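Local coordinates for protein ferredoxin-NADP reductase (Neisseria gonorrhoeae MIA_2011_03-10, PDB 5TR9) that probably transfers electrons between NADP(H) and ferredoxin through its bound flavin-adenine dinucleotide, at residues Ser130-Phe135 with Val151-Ser156. Numbering follows the deposited sequence.
Sequences SGIAPF and VNLIHS. With FAD (flavin-adenine dinucleotide), chain C.
Ile132 and Phe135 reach from the turn after strand 122-128 and the first turn of helix 133-139 onto Leu153 and His155 of the neighbouring parallel strand 150-157. Ser130, at the start of the turn, faces the cofactor instead: the adenine amino group N6A of FAD donates a hydrogen bond to Ser130 OG, 2.9 Å long with an angle of 155° at the hydrogen. In the next residue but one, Ile132 has CG1 anti to its backbone N (chi1 -166°) and an extended chain beyond, which carries CD1 over one face of the His155 imidazole. Ile132 CD1 sits 3.9 Å from the centroid of the His155 ring and 23° off the normal, a CH-pi contact; the ring atom nearest to Ile132 CD1 is His155 ND1, at 3.6 Å. Ile132 CB and CG2 lie against the NE2 side of the ring, while Ile132 CD1 also meets Leu153 CD2 at 4.0 Å. Ala133 CB lies 3.7 Å from FAD O4, on the flavin. Phe135 then packs its CB 4.0 Å from Leu153 CD1, so the two leucine methyls divide between Phe135 and Ile132. His155 NE2 is hydrogen-bonded to Gly129 O, just before the turn. The chemistry thus implies a cofactor-facing turn packed on the NAD-binding domain's sheet through Ile132 and Phe135 and tied to it by the His155-Gly129 bond, with Ser130 holding the adenine amino group.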
# COMPACT_ATOMS: atom_id res chain seq x y z
N SER A 130 -3.43 -5.87 1.99
CA SER A 130 -2.81 -4.79 2.75
C SER A 130 -1.76 -4.03 1.95
O SER A 130 -1.26 -3.00 2.43
CB SER A 130 -2.19 -5.33 4.05
OG SER A 130 -1.28 -6.38 3.78
N GLY A 131 -1.42 -4.48 0.74
CA GLY A 131 -0.50 -3.77 -0.14
C GLY A 131 -0.97 -2.39 -0.57
O GLY A 131 -0.17 -1.62 -1.11
N ILE A 132 -2.25 -2.06 -0.34
CA ILE A 132 -2.71 -0.69 -0.54
C ILE A 132 -2.04 0.29 0.43
O ILE A 132 -1.94 1.48 0.13
CB ILE A 132 -4.25 -0.61 -0.42
CG1 ILE A 132 -4.77 0.72 -0.97
CG2 ILE A 132 -4.70 -0.90 1.04
CD1 ILE A 132 -6.27 0.81 -1.07
N ALA A 133 -1.53 -0.20 1.57
CA ALA A 133 -1.06 0.69 2.64
C ALA A 133 -0.06 1.76 2.19
O ALA A 133 -0.31 2.94 2.46
CB ALA A 133 -0.47 -0.16 3.77
N PRO A 134 1.06 1.43 1.53
CA PRO A 134 1.99 2.51 1.15
C PRO A 134 1.38 3.49 0.18
O PRO A 134 1.74 4.68 0.16
CB PRO A 134 3.17 1.76 0.50
CG PRO A 134 2.56 0.45 0.03
CD PRO A 134 1.53 0.10 1.07
N PHE A 135 0.45 3.03 -0.65
CA PHE A 135 -0.16 3.92 -1.63
C PHE A 135 -1.11 4.90 -0.97
O PHE A 135 -1.29 6.01 -1.48
CB PHE A 135 -0.84 3.08 -2.72
CG PHE A 135 0.12 2.19 -3.48
CD1 PHE A 135 1.35 2.69 -3.92
CD2 PHE A 135 -0.17 0.86 -3.72
CE1 PHE A 135 2.25 1.89 -4.59
CE2 PHE A 135 0.74 0.04 -4.41
CZ PHE A 135 1.95 0.57 -4.84
N VAL A 151 -3.32 9.95 -11.51
CA VAL A 151 -2.93 9.07 -10.42
C VAL A 151 -4.02 8.02 -10.30
O VAL A 151 -5.20 8.37 -10.18
CB VAL A 151 -2.74 9.85 -9.10
CG1 VAL A 151 -2.40 8.90 -7.99
CG2 VAL A 151 -1.63 10.89 -9.27
N ASN A 152 -3.64 6.75 -10.38
CA ASN A 152 -4.59 5.66 -10.55
C ASN A 152 -4.27 4.57 -9.56
O ASN A 152 -3.11 4.17 -9.44
CB ASN A 152 -4.53 5.10 -11.98
CG ASN A 152 -4.65 6.19 -13.04
OD1 ASN A 152 -5.75 6.57 -13.42
ND2 ASN A 152 -3.51 6.72 -13.49
N LEU A 153 -5.27 4.08 -8.85
CA LEU A 153 -5.06 3.06 -7.83
C LEU A 153 -6.02 1.91 -8.09
O LEU A 153 -7.24 2.12 -8.15
CB LEU A 153 -5.27 3.65 -6.43
CG LEU A 153 -5.12 2.69 -5.25
CD1 LEU A 153 -3.75 2.04 -5.23
CD2 LEU A 153 -5.40 3.44 -3.94
N ILE A 154 -5.47 0.71 -8.25
CA ILE A 154 -6.24 -0.51 -8.47
C ILE A 154 -6.02 -1.38 -7.25
O ILE A 154 -4.89 -1.81 -6.98
CB ILE A 154 -5.80 -1.24 -9.76
CG1 ILE A 154 -6.05 -0.43 -11.03
CG2 ILE A 154 -6.55 -2.57 -9.88
CD1 ILE A 154 -5.18 0.78 -11.26
N HIS A 155 -7.10 -1.64 -6.48
CA HIS A 155 -6.99 -2.45 -5.25
C HIS A 155 -7.74 -3.76 -5.44
O HIS A 155 -8.98 -3.78 -5.52
CB HIS A 155 -7.54 -1.70 -4.04
CG HIS A 155 -7.28 -2.40 -2.73
ND1 HIS A 155 -8.10 -2.24 -1.63
CD2 HIS A 155 -6.30 -3.26 -2.36
CE1 HIS A 155 -7.62 -2.96 -0.63
NE2 HIS A 155 -6.53 -3.59 -1.05
N SER A 156 -6.99 -4.86 -5.48
CA SER A 156 -7.53 -6.21 -5.60
C SER A 156 -7.66 -6.86 -4.23
O SER A 156 -6.70 -6.87 -3.45
CB SER A 156 -6.63 -7.06 -6.51
OG SER A 156 -6.96 -8.44 -6.45
PA FAD C . 3.64 -14.11 10.17
O1A FAD C . 4.35 -15.18 10.94
O2A FAD C . 4.45 -12.87 9.85
O5B FAD C . 3.10 -14.64 8.80
C5B FAD C . 2.37 -15.88 8.71
C4B FAD C . 1.88 -16.00 7.29
O4B FAD C . 0.80 -15.06 7.09
C3B FAD C . 2.90 -15.62 6.22
O3B FAD C . 3.75 -16.71 5.89
C2B FAD C . 2.01 -15.23 5.04
O2B FAD C . 1.57 -16.38 4.32
C1B FAD C . 0.80 -14.62 5.74
N9A FAD C . 0.77 -13.16 5.76
C8A FAD C . 1.54 -12.32 6.51
N7A FAD C . 1.24 -11.05 6.35
C5A FAD C . 0.19 -11.06 5.46
C6A FAD C . -0.58 -10.04 4.88
N6A FAD C . -0.39 -8.74 5.14
N1A FAD C . -1.56 -10.39 4.01
C2A FAD C . -1.75 -11.69 3.76
N3A FAD C . -1.09 -12.75 4.24
C4A FAD C . -0.13 -12.36 5.09
N1 FAD C . 1.26 -6.77 6.92
C2 FAD C . 0.16 -5.99 7.06
O2 FAD C . -0.89 -6.43 7.56
N3 FAD C . 0.20 -4.67 6.61
C4 FAD C . 1.29 -4.05 6.02
O4 FAD C . 1.23 -2.87 5.67
C4X FAD C . 2.45 -4.90 5.89
N5 FAD C . 3.53 -4.39 5.31
C5X FAD C . 4.64 -5.21 5.19
C6 FAD C . 5.79 -4.69 4.59
C7 FAD C . 6.93 -5.47 4.45
C7M FAD C . 8.16 -4.87 3.81
C8 FAD C . 6.93 -6.79 4.92
C8M FAD C . 8.17 -7.65 4.78
C9 FAD C . 5.79 -7.31 5.51
C9A FAD C . 4.64 -6.53 5.66
N10 FAD C . 3.45 -7.04 6.22
C10 FAD C . 2.35 -6.24 6.38
C1' FAD C . 3.41 -8.36 6.86
C2' FAD C . 3.66 -8.21 8.37
O2' FAD C . 5.02 -7.84 8.65
C3' FAD C . 3.32 -9.49 9.13
O3' FAD C . 3.93 -10.60 8.49
C4' FAD C . 1.82 -9.67 9.38
O4' FAD C . 1.37 -8.65 10.27
C5' FAD C . 1.48 -11.03 9.97
O5' FAD C . 2.28 -11.24 11.15
P FAD C . 2.11 -12.55 12.02
O1P FAD C . 0.69 -12.63 12.57
O2P FAD C . 3.24 -12.59 12.99
O3P FAD C . 2.30 -13.70 10.92